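Local structure of polyketide biosynthesis cytochrome P450 PksS (Bacillus subtilis, 4YZR) at residues Leu129-Glu134 against Leu370-Asp375; Asp59-Arg64 against Glu298-Lys303; Glu156-Pro161 against Asp211-Leu216. The protein is a haem-dependent cytochrome P450 monooxygenase of antibiotic biosynthesis that acts on dihydrobacillaene in the metabolism of the polyketide bacillaene. All coordinates share one frame; numbering follows the deposited sequence.

Interaction 1. Residues Leu129-Glu134 against Leu370-Asp375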
loop_
_atom_site.group_PDB
_atom_site.type_symbol
_atom_site.label_atom_id
_atom_site.label_comp_id
_atom_site.label_asym_id
_atom_site.label_seq_id
_atom_site.Cartn_x
_atom_site.Cartn_y
_atom_site.Cartn_z
ATOM N N LEU A 129 -19.868 -9.641 3.304
ATOM C CA LEU A 129 -19.840 -8.936 2.036
ATOM C C LEU A 129 -20.224 -9.855 0.912
ATOM O O LEU A 129 -20.978 -9.455 -0.040
ATOM C CB LEU A 129 -18.443 -8.313 1.739
ATOM C CG LEU A 129 -18.058 -7.215 2.706
ATOM C CD1 LEU A 129 -16.570 -6.945 2.576
ATOM C CD2 LEU A 129 -18.868 -5.951 2.439
ATOM N N LEU A 130 -19.772 -11.094 0.945
ATOM C CA LEU A 130 -20.087 -12.110 -0.070
ATOM C C LEU A 130 -21.600 -12.412 -0.006
ATOM O O LEU A 130 -22.178 -12.656 -1.118
ATOM C CB LEU A 130 -19.247 -13.331 0.069
ATOM C CG LEU A 130 -17.763 -13.044 -0.270
ATOM C CD1 LEU A 130 -16.925 -14.156 0.248
ATOM C CD2 LEU A 130 -17.487 -12.836 -1.751
ATOM N N ASP A 131 -22.204 -12.420 1.170
ATOM C CA ASP A 131 -23.702 -12.666 1.245
ATOM C C ASP A 131 -24.379 -11.627 0.502
ATOM O O ASP A 131 -25.408 -11.907 -0.176
ATOM C CB ASP A 131 -24.127 -12.672 2.713
ATOM C CG ASP A 131 -23.658 -13.875 3.482
ATOM O OD1 ASP A 131 -23.148 -14.893 2.957
ATOM O OD2 ASP A 131 -23.787 -13.802 4.771
ATOM N N GLU A 132 -24.036 -10.383 0.541
ATOM C CA GLU A 132 -24.669 -9.342 -0.207
ATOM C C GLU A 132 -24.441 -9.513 -1.647
ATOM O O GLU A 132 -25.354 -9.360 -2.459
ATOM C CB GLU A 132 -24.261 -7.932 0.250
ATOM C CG GLU A 132 -24.629 -7.652 1.666
ATOM C CD GLU A 132 -26.164 -7.791 1.933
ATOM O OE1 GLU A 132 -26.940 -7.283 1.086
ATOM O OE2 GLU A 132 -26.549 -8.443 2.951
ATOM N N MET A 133 -23.267 -9.878 -2.074
ATOM C CA MET A 133 -22.984 -10.051 -3.482
ATOM C C MET A 133 -23.760 -11.221 -4.061
ATOM O O MET A 133 -24.169 -11.143 -5.269
ATOM C CB MET A 133 -21.473 -10.379 -3.667
ATOM C CG MET A 133 -20.614 -9.158 -3.447
ATOM S SD MET A 133 -18.865 -9.592 -3.207
ATOM C CE MET A 133 -18.441 -10.172 -4.692
ATOM N N GLU A 134 -24.016 -12.234 -3.292
ATOM C CA GLU A 134 -24.729 -13.431 -3.787
ATOM C C GLU A 134 -26.207 -13.151 -4.140
ATOM O O GLU A 134 -26.833 -13.995 -4.850
ATOM C CB GLU A 134 -24.494 -14.628 -2.853
ATOM C CG GLU A 134 -24.981 -15.976 -3.365
ATOM C CD GLU A 134 -24.393 -17.093 -2.535
ATOM O OE1 GLU A 134 -24.203 -16.837 -1.300
ATOM O OE2 GLU A 134 -24.118 -18.191 -3.122
ATOM N N LEU A 370 -13.319 -17.004 -4.132
ATOM C CA LEU A 370 -13.228 -18.177 -5.086
ATOM C C LEU A 370 -14.057 -19.308 -4.547
ATOM O O LEU A 370 -14.645 -20.095 -5.431
ATOM C CB LEU A 370 -11.831 -18.617 -5.332
ATOM C CG LEU A 370 -10.965 -17.627 -6.022
ATOM C CD1 LEU A 370 -9.557 -18.203 -6.051
ATOM C CD2 LEU A 370 -11.491 -17.322 -7.388
ATOM N N LYS A 371 -14.264 -19.445 -3.276
ATOM C CA LYS A 371 -15.116 -20.518 -2.661
ATOM C C LYS A 371 -16.523 -20.150 -2.944
ATOM O O LYS A 371 -17.371 -21.042 -3.344
ATOM C CB LYS A 371 -14.883 -20.634 -1.178
ATOM C CG LYS A 371 -15.717 -21.723 -0.527
ATOM C CD LYS A 371 -15.371 -21.946 0.927
ATOM C CE LYS A 371 -16.195 -23.141 1.408
ATOM N NZ LYS A 371 -16.008 -23.278 2.869
ATOM N N ARG A 372 -16.932 -18.897 -2.754
ATOM C CA ARG A 372 -18.324 -18.530 -2.899
ATOM C C ARG A 372 -18.689 -18.502 -4.345
ATOM O O ARG A 372 -19.878 -18.896 -4.685
ATOM C CB ARG A 372 -18.657 -17.185 -2.262
ATOM C CG ARG A 372 -20.137 -16.967 -2.230
ATOM C CD ARG A 372 -20.821 -17.781 -1.089
ATOM N NE ARG A 372 -20.409 -17.362 0.232
ATOM C CZ ARG A 372 -21.054 -16.484 0.995
ATOM N NH1 ARG A 372 -22.143 -15.881 0.566
ATOM N NH2 ARG A 372 -20.543 -16.055 2.141
ATOM N N PHE A 373 -17.859 -18.018 -5.233
ATOM C CA PHE A 373 -18.178 -17.798 -6.599
ATOM C C PHE A 373 -17.204 -18.511 -7.480
ATOM O O PHE A 373 -16.447 -17.876 -8.160
ATOM C CB PHE A 373 -18.267 -16.299 -6.919
ATOM C CG PHE A 373 -19.249 -15.574 -6.109
ATOM C CD1 PHE A 373 -20.615 -15.818 -6.297
ATOM C CD2 PHE A 373 -18.868 -14.633 -5.119
ATOM C CE1 PHE A 373 -21.570 -15.163 -5.556
ATOM C CE2 PHE A 373 -19.782 -13.958 -4.425
ATOM C CZ PHE A 373 -21.183 -14.212 -4.584
ATOM N N PRO A 374 -17.290 -19.842 -7.582
ATOM C CA PRO A 374 -16.328 -20.601 -8.396
ATOM C C PRO A 374 -16.382 -20.254 -9.851
ATOM O O PRO A 374 -15.382 -20.447 -10.555
ATOM C CB PRO A 374 -16.744 -22.076 -8.223
ATOM C CG PRO A 374 -18.101 -22.039 -7.758
ATOM C CD PRO A 374 -18.280 -20.739 -6.944
ATOM N N ASP A 375 -17.496 -19.742 -10.317
ATOM C CA ASP A 375 -17.675 -19.376 -11.732
ATOM C C ASP A 375 -17.395 -17.921 -12.100
ATOM O O ASP A 375 -17.658 -17.409 -13.164
ATOM C CB ASP A 375 -19.079 -19.783 -12.237
ATOM C CG ASP A 375 -19.332 -21.285 -12.155
ATOM O OD1 ASP A 375 -18.389 -22.050 -12.312
ATOM O OD2 ASP A 375 -20.468 -21.646 -11.884
#
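Leu-130 and Arg-372, whose CA atoms are 7.2 Å apart, mark the closest backbone approach between helix 119-133 and helix 355-372, helices D and L of the cytochrome P450 fold. Arg-372 ends helix L, and Phe-373 is the first residue to leave helical geometry. These two neighbours divide the contact into a polar and an apolar half. The polar half is a salt-bridge network of Asp-131, Glu-134 and Arg-372. The Arg-372 chain starts opposite its own backbone N (chi1 -170°) and bends at chi2 and chi3, which carries the guanidinium back over helix D. Its two terminal nitrogens grip one oxygen end-on: Asp-131 OD1 lies 2.8 Å from Arg-372 NH1, on the anti lone pair, and 3.0 Å from Arg-372 NH2. Arg-372 NH1 also reaches Glu-134 OE1 at 2.9 Å, meeting that carboxylate from above its plane. Glu-127, one turn before Asp-131, forms a further salt bridge with NH2, so three acids probably stabilise the charge of this arginine. One guanidinium face rests on Leu-130 CB. On the apolar side, the Phe-373 ring inserts its far edge between Leu-130, Met-133 and Glu-134, while Phe-145 and Leu-369 extend the apolar packing around Leu-130 and Met-133. Leu-130 CD2 touches Phe-373 CE2 at 3.7 Å, and the backbone N of Glu-134, whose hydrogen goes to Leu-130 O, lies at the ring edge, 3.7 Å from Phe-373 CZ.

Interaction 2. Residues Asp59-Arg64 against Glu298-Lys303; sequences DNRITR and EDFTYK. With HEM (protoporphyrin IX containing Fe), chain C.
Arg-61 lays its guanidinium flat on the ring of Phe-300, a stacked cation-pi pair that joins the turn after helix 50-58 to the first strand of the hairpin 300-302/305-307 in the beta-rich part of the P450 fold. Arg-61 CZ sits 3.7 Å from the centroid of the Phe-300 ring, and the two planes are 17° apart. The arginine is extended through chi2 and turns at chi3 (-60°), bringing NE over the ring, CZ toward its rim and NH1 beyond the CD2-CE2 edge; Phe-300 meets it with CG placed between its own N and carbonyl carbon (chi1 65°). Asp-59 fixes the guanidinium in its plane by a side-on grip: Arg-61 NE donates to Asp-59 OD1 at 3.0 Å and Arg-61 NH1 to Asp-59 OD2 at 2.9 Å. OD1 also accepts from the backbone N of Arg-61, an Asx turn within the type I turn Asp-59 to Ile-62. Ile-62 CD1 approaches the ring edge, 4.1 Å from Phe-300 CZ, and Glu-298 OE1 lies 3.5 Å from Arg-61 CD. A water joins NH1 to Thr-301 O. Beyond the turn, Arg-64 holds a haem propionate, Arg-64 NH2 hydrogen-bonding HEM O1A at 2.8 Å and Arg-64 NH1 HEM O2A at 3.1 Å.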
loop_
_atom_site.group_PDB
_atom_site.type_symbol
_atom_site.label_atom_id
_atom_site.label_comp_id
_atom_site.label_asym_id
_atom_site.label_seq_id
_atom_site.Cartn_x
_atom_site.Cartn_y
_atom_site.Cartn_z
ATOM N N ASP A 59 21.241 2.354 1.100
ATOM C CA ASP A 59 22.332 3.333 1.010
ATOM C C ASP A 59 22.033 4.434 2.035
ATOM O O ASP A 59 21.062 5.145 1.995
ATOM C CB ASP A 59 22.288 3.908 -0.404
ATOM C CG ASP A 59 23.433 4.791 -0.725
ATOM O OD1 ASP A 59 24.054 5.417 0.206
ATOM O OD2 ASP A 59 23.698 5.091 -1.911
ATOM N N ASN A 60 22.964 4.632 3.005
ATOM C CA ASN A 60 22.787 5.668 4.015
ATOM C C ASN A 60 23.017 7.120 3.488
ATOM O O ASN A 60 22.771 7.990 4.276
ATOM C CB ASN A 60 23.639 5.382 5.280
ATOM C CG ASN A 60 25.102 5.591 5.025
ATOM O OD1 ASN A 60 25.601 6.056 4.001
ATOM N ND2 ASN A 60 25.871 5.253 6.073
ATOM N N ARG A 61 23.328 7.272 2.205
ATOM C CA ARG A 61 23.405 8.599 1.542
ATOM C C ARG A 61 21.964 9.022 1.132
ATOM O O ARG A 61 21.816 10.146 0.613
ATOM C CB ARG A 61 24.339 8.584 0.391
ATOM C CG ARG A 61 25.781 8.356 0.921
ATOM C CD ARG A 61 26.701 8.144 -0.220
ATOM N NE ARG A 61 26.331 6.984 -1.044
ATOM C CZ ARG A 61 26.997 6.431 -2.063
ATOM N NH1 ARG A 61 26.455 5.377 -2.682
ATOM N NH2 ARG A 61 28.177 6.851 -2.441
ATOM N N ILE A 62 20.949 8.223 1.368
ATOM C CA ILE A 62 19.559 8.536 1.001
ATOM C C ILE A 62 18.809 8.807 2.250
ATOM O O ILE A 62 18.898 7.923 3.198
ATOM C CB ILE A 62 18.934 7.407 0.192
ATOM C CG1 ILE A 62 19.749 7.072 -1.011
ATOM C CG2 ILE A 62 17.487 7.746 -0.177
ATOM C CD1 ILE A 62 20.047 8.247 -1.914
ATOM N N THR A 63 18.103 9.878 2.418
ATOM C CA THR A 63 17.315 10.236 3.548
ATOM C C THR A 63 15.812 10.172 3.224
ATOM O O THR A 63 15.387 10.495 2.110
ATOM C CB THR A 63 17.670 11.650 4.171
ATOM O OG1 THR A 63 16.948 11.913 5.333
ATOM C CG2 THR A 63 17.319 12.771 3.192
ATOM N N ARG A 64 15.016 9.986 4.240
ATOM C CA ARG A 64 13.594 10.035 4.139
ATOM C C ARG A 64 13.056 11.310 4.708
ATOM O O ARG A 64 11.928 11.547 4.637
ATOM C CB ARG A 64 12.982 8.867 4.920
ATOM C CG ARG A 64 13.399 7.505 4.442
ATOM C CD ARG A 64 13.308 7.350 2.928
ATOM N NE ARG A 64 11.943 7.470 2.463
ATOM C CZ ARG A 64 11.048 6.491 2.494
ATOM N NH1 ARG A 64 11.398 5.277 2.832
ATOM N NH2 ARG A 64 9.827 6.740 2.111
ATOM N N GLU A 298 24.034 13.965 -0.311
ATOM C CA GLU A 298 25.345 14.443 -0.816
ATOM C C GLU A 298 25.481 13.998 -2.209
ATOM O O GLU A 298 24.794 13.061 -2.676
ATOM C CB GLU A 298 26.430 13.833 0.107
ATOM C CG GLU A 298 26.612 12.291 0.003
ATOM C CD GLU A 298 27.465 11.699 1.176
ATOM O OE1 GLU A 298 28.437 10.968 0.867
ATOM O OE2 GLU A 298 27.129 11.917 2.385
ATOM N N ASP A 299 26.365 14.650 -2.951
ATOM C CA ASP A 299 26.703 14.241 -4.226
ATOM C C ASP A 299 27.470 12.896 -4.237
ATOM O O ASP A 299 28.386 12.697 -3.444
ATOM C CB ASP A 299 27.706 15.270 -4.847
ATOM C CG ASP A 299 27.109 16.660 -5.064
ATOM O OD1 ASP A 299 25.929 17.022 -4.740
ATOM O OD2 ASP A 299 27.904 17.478 -5.643
ATOM N N PHE A 300 27.184 11.989 -5.141
ATOM C CA PHE A 300 27.934 10.776 -5.300
ATOM C C PHE A 300 27.729 10.185 -6.665
ATOM O O PHE A 300 26.703 10.482 -7.379
ATOM C CB PHE A 300 27.610 9.752 -4.202
ATOM C CG PHE A 300 26.158 9.204 -4.208
ATOM C CD1 PHE A 300 25.172 9.843 -3.475
ATOM C CD2 PHE A 300 25.870 8.005 -4.814
ATOM C CE1 PHE A 300 23.864 9.329 -3.428
ATOM C CE2 PHE A 300 24.573 7.486 -4.758
ATOM C CZ PHE A 300 23.619 8.143 -4.017
ATOM N N THR A 301 28.613 9.308 -7.079
ATOM C CA THR A 301 28.471 8.640 -8.317
ATOM C C THR A 301 28.031 7.174 -8.123
ATOM O O THR A 301 28.469 6.489 -7.212
ATOM C CB THR A 301 29.848 8.573 -9.084
ATOM O OG1 THR A 301 30.275 9.903 -9.256
ATOM C CG2 THR A 301 29.774 7.945 -10.430
ATOM N N TYR A 302 27.075 6.785 -8.947
ATOM C CA TYR A 302 26.580 5.414 -8.947
ATOM C C TYR A 302 26.498 4.924 -10.325
ATOM O O TYR A 302 25.761 5.443 -11.145
ATOM C CB TYR A 302 25.149 5.379 -8.291
ATOM C CG TYR A 302 24.615 3.941 -8.141
ATOM C CD1 TYR A 302 23.912 3.315 -9.156
ATOM C CD2 TYR A 302 24.872 3.223 -6.993
ATOM C CE1 TYR A 302 23.477 2.018 -9.060
ATOM C CE2 TYR A 302 24.516 1.849 -6.922
ATOM C CZ TYR A 302 23.734 1.303 -7.901
ATOM O OH TYR A 302 23.391 -0.019 -7.840
ATOM N N LYS A 303 27.321 3.910 -10.682
ATOM C CA LYS A 303 27.362 3.334 -12.048
ATOM C C LYS A 303 27.613 4.402 -13.128
ATOM O O LYS A 303 26.940 4.455 -14.142
ATOM C CB LYS A 303 26.132 2.432 -12.356
ATOM C CG LYS A 303 26.114 1.114 -11.560
ATOM C CD LYS A 303 25.084 0.131 -11.983
ATOM C CE LYS A 303 25.177 -1.129 -11.161
ATOM N NZ LYS A 303 24.103 -2.104 -11.489
HETATM C CHA HEM C . 5.536 0.955 4.668
HETATM C CHB HEM C . 3.533 -1.427 0.971
HETATM C CHC HEM C . -0.380 -2.348 3.707
HETATM C CHD HEM C . 1.586 0.159 7.295
HETATM C C1A HEM C . 5.332 0.413 3.421
HETATM C C2A HEM C . 6.260 0.388 2.281
HETATM C C3A HEM C . 5.673 -0.206 1.273
HETATM C C4A HEM C . 4.373 -0.687 1.746
HETATM C CMA HEM C . 6.178 -0.352 -0.107
HETATM C CAA HEM C . 7.616 1.104 2.260
HETATM C CBA HEM C . 7.524 2.476 1.770
HETATM C CGA HEM C . 8.867 3.316 1.643
HETATM O O1A HEM C . 8.691 4.435 1.049
HETATM O O2A HEM C . 9.817 2.764 2.057
HETATM C C1B HEM C . 2.283 -1.876 1.391
HETATM C C2B HEM C . 1.387 -2.696 0.643
HETATM C C3B HEM C . 0.277 -2.974 1.369
HETATM C C4B HEM C . 0.494 -2.296 2.647
HETATM C CMB HEM C . 1.703 -3.136 -0.711
HETATM C CAB HEM C . -0.923 -3.738 1.074
HETATM C CBB HEM C . -0.943 -4.626 0.143
HETATM C C1C HEM C . -0.222 -1.799 4.952
HETATM C C2C HEM C . -1.109 -1.825 6.049
HETATM C C3C HEM C . -0.547 -1.099 7.100
HETATM C C4C HEM C . 0.689 -0.594 6.595
HETATM C CMC HEM C . -2.350 -2.678 6.032
HETATM C CAC HEM C . -1.077 -0.856 8.431
HETATM C CBC HEM C . -2.330 -0.833 8.710
HETATM C C1D HEM C . 2.824 0.622 6.921
HETATM C C2D HEM C . 3.666 1.470 7.729
HETATM C C3D HEM C . 4.793 1.669 6.984
HETATM C C4D HEM C . 4.643 0.933 5.713
HETATM C CMD HEM C . 3.397 1.943 9.141
HETATM C CAD HEM C . 6.025 2.447 7.367
HETATM C CBD HEM C . 7.054 1.601 8.049
HETATM C CGD HEM C . 8.312 2.357 8.578
HETATM O O1D HEM C . 8.505 3.480 8.100
HETATM O O2D HEM C . 9.022 1.726 9.385
HETATM N NA HEM C . 4.256 -0.332 3.059
HETATM N NB HEM C . 1.716 -1.698 2.632
HETATM N NC HEM C . 0.874 -1.065 5.313
HETATM N ND HEM C . 3.396 0.324 5.707
HETATM FE FE HEM C . 2.597 -0.740 4.214
HETATM O O HOH W 1 27.914 4.366 -5.301
#

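Interaction 3. Residues Glu156-Pro161 against Asp211-Leu216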
loop_
_atom_site.group_PDB
_atom_site.type_symbol
_atom_site.label_atom_id
_atom_site.label_comp_id
_atom_site.label_asym_id
_atom_site.label_seq_id
_atom_site.Cartn_x
_atom_site.Cartn_y
_atom_site.Cartn_z
ATOM N N GLU A 156 -12.669 -1.570 12.582
ATOM C CA GLU A 156 -12.687 -2.464 13.769
ATOM C C GLU A 156 -11.405 -2.372 14.512
ATOM O O GLU A 156 -11.412 -2.296 15.774
ATOM C CB GLU A 156 -12.994 -3.893 13.353
ATOM C CG GLU A 156 -14.389 -4.183 12.872
ATOM C CD GLU A 156 -14.717 -5.654 12.679
ATOM O OE1 GLU A 156 -13.881 -6.468 12.917
ATOM O OE2 GLU A 156 -15.896 -5.959 12.378
ATOM N N LEU A 157 -10.270 -2.368 13.810
ATOM C CA LEU A 157 -8.989 -2.368 14.523
ATOM C C LEU A 157 -8.790 -1.091 15.322
ATOM O O LEU A 157 -8.271 -1.127 16.450
ATOM C CB LEU A 157 -7.886 -2.530 13.470
ATOM C CG LEU A 157 -6.458 -2.520 14.000
ATOM C CD1 LEU A 157 -6.212 -3.668 14.910
ATOM C CD2 LEU A 157 -5.487 -2.555 12.875
ATOM N N MET A 158 -9.197 0.042 14.785
ATOM C CA MET A 158 -9.075 1.319 15.431
ATOM C C MET A 158 -10.267 1.619 16.412
ATOM O O MET A 158 -10.279 2.701 17.041
ATOM C CB MET A 158 -9.020 2.436 14.431
ATOM C CG MET A 158 -7.859 2.331 13.500
ATOM S SD MET A 158 -6.300 2.625 14.323
ATOM C CE MET A 158 -5.146 2.335 12.966
ATOM N N GLY A 159 -11.254 0.785 16.509
ATOM C CA GLY A 159 -12.401 1.019 17.355
ATOM C C GLY A 159 -13.259 2.136 16.898
ATOM O O GLY A 159 -13.817 2.869 17.741
ATOM N N ILE A 160 -13.430 2.319 15.591
ATOM C CA ILE A 160 -14.318 3.386 15.095
ATOM C C ILE A 160 -15.758 2.833 15.239
ATOM O O ILE A 160 -16.086 1.836 14.623
ATOM C CB ILE A 160 -14.014 3.715 13.596
ATOM C CG1 ILE A 160 -12.581 4.109 13.356
ATOM C CG2 ILE A 160 -14.923 4.807 13.063
ATOM C CD1 ILE A 160 -12.037 5.144 14.254
ATOM N N PRO A 161 -16.606 3.532 16.061
ATOM C CA PRO A 161 -17.956 2.991 16.242
ATOM C C PRO A 161 -18.711 2.968 14.920
ATOM O O PRO A 161 -18.487 3.863 14.056
ATOM C CB PRO A 161 -18.575 4.005 17.133
ATOM C CG PRO A 161 -17.596 4.963 17.615
ATOM C CD PRO A 161 -16.314 4.714 16.833
ATOM N N ASP A 211 -8.743 -1.861 21.379
ATOM C CA ASP A 211 -8.561 -1.345 20.000
ATOM C C ASP A 211 -7.171 -0.750 19.931
ATOM O O ASP A 211 -6.485 -0.425 20.942
ATOM C CB ASP A 211 -9.588 -0.205 19.668
ATOM C CG ASP A 211 -9.393 0.977 20.567
ATOM O OD1 ASP A 211 -9.951 1.050 21.660
ATOM O OD2 ASP A 211 -8.659 1.941 20.288
ATOM N N LEU A 212 -6.727 -0.469 18.741
ATOM C CA LEU A 212 -5.376 -0.032 18.528
ATOM C C LEU A 212 -5.157 1.366 18.943
ATOM O O LEU A 212 -3.965 1.697 19.338
ATOM C CB LEU A 212 -5.015 -0.267 17.053
ATOM C CG LEU A 212 -3.580 0.084 16.633
ATOM C CD1 LEU A 212 -2.641 -0.743 17.445
ATOM C CD2 LEU A 212 -3.457 -0.327 15.141
ATOM N N ILE A 213 -6.109 2.298 18.972
ATOM C CA ILE A 213 -5.857 3.610 19.437
ATOM C C ILE A 213 -5.552 3.510 20.954
ATOM O O ILE A 213 -4.523 4.069 21.450
ATOM C CB ILE A 213 -7.012 4.600 19.212
ATOM C CG1 ILE A 213 -7.164 4.760 17.688
ATOM C CG2 ILE A 213 -6.742 5.925 19.912
ATOM C CD1 ILE A 213 -8.359 5.539 17.331
ATOM N N SER A 214 -6.333 2.713 21.697
ATOM C CA SER A 214 -6.083 2.533 23.115
ATOM C C SER A 214 -4.709 1.927 23.294
ATOM O O SER A 214 -3.920 2.429 24.218
ATOM C CB SER A 214 -7.089 1.555 23.639
ATOM O OG SER A 214 -8.404 2.153 23.724
ATOM N N LYS A 215 -4.348 0.927 22.551
ATOM C CA LYS A 215 -3.067 0.258 22.715
ATOM C C LYS A 215 -1.909 1.234 22.407
ATOM O O LYS A 215 -0.854 1.191 23.104
ATOM C CB LYS A 215 -2.946 -0.969 21.874
ATOM C CG LYS A 215 -3.823 -2.159 22.285
ATOM C CD LYS A 215 -3.487 -3.455 21.468
ATOM C CE LYS A 215 -1.965 -3.795 21.529
ATOM N NZ LYS A 215 -1.351 -5.145 21.149
ATOM N N LEU A 216 -1.969 2.130 21.410
ATOM C CA LEU A 216 -0.907 3.093 21.096
ATOM C C LEU A 216 -0.795 4.126 22.180
ATOM O O LEU A 216 0.311 4.579 22.502
ATOM C CB LEU A 216 -1.125 3.745 19.735
ATOM C CG LEU A 216 -0.738 2.879 18.571
ATOM C CD1 LEU A 216 -1.294 3.471 17.295
ATOM C CD2 LEU A 216 0.779 2.834 18.456
#
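Asp-211 OD2, which faces Met-158 O across the contact, is gripped by several donors: Ser-214 N at 2.8 Å, a weak bond from Ile-213 N, and a salt bridge from Arg-204. Asp-211 is the N-cap of helix 212-218, helix H of the P450 fold, and its other oxygen, OD1, accepts from Ser-214 OG. With CG held between its backbone N and carbonyl carbon (chi1 63°), the carboxylate is folded back over the first turn, where it meets amides that have no helical acceptor before them. Helix 148-158, helix E, ends against this start. Gly-159 closes it in a Schellman motif with positive phi (68°), and its N lies 3.7 Å from Asp-211 CB. The helix ends are stitched together directly: Leu-212 N donates to Leu-157 O at 2.8 Å, nearly straight at 166°, so a carbonyl from the last turn of one helix satisfies the first amide of the other. Arg-204 strengthens the junction, since NH1 also bonds Met-158 O and NH2 bonds Gly-159 O.

Beside the polar seam, the Leu-212 branch ending in CD2 is shared by two side chains. Leu-157 CD2 and Met-158 CE each come to 3.8 Å from Leu-212 CD2; the methionine runs alongside the leucine, pointing the same way, while Leu-157 meets it at a slant. Ile-213 crosses Met-158 at about a right angle and puts CD1 3.4 Å from Met-158 O. Helix 228-259, the long central helix of the fold, packs on this cluster through Leu-235 and Leu-238, Leu-200 of helix 183-206 touches Ile-213, and Ala-109 and Phe-110 touch Leu-212 from the loop between helices 98-106 and 112-116.

All three contacts belong to one P450 domain. The centres of interactions 1 and 2 are about 49 Å apart, on opposite sides of the chain's centre; interaction 3 lies about 29 Å from the first and 39 Å from the second. Along the chain the segments come in the order 59-64, 129-134, 156-161, 211-216, 298-303 and 370-375: interactions 1 and 2 interlock, and both enclose interaction 3. Interactions 1 and 3 join ends of helices in the helical part, where Glu-156 packs on helix 119-133; interaction 2 joins the turn after helix 50-58 to strand 300-302 near the surface. Interaction 2 reaches the haem through Arg-64, and the Leu-157 side chain lies about 6 Å from it.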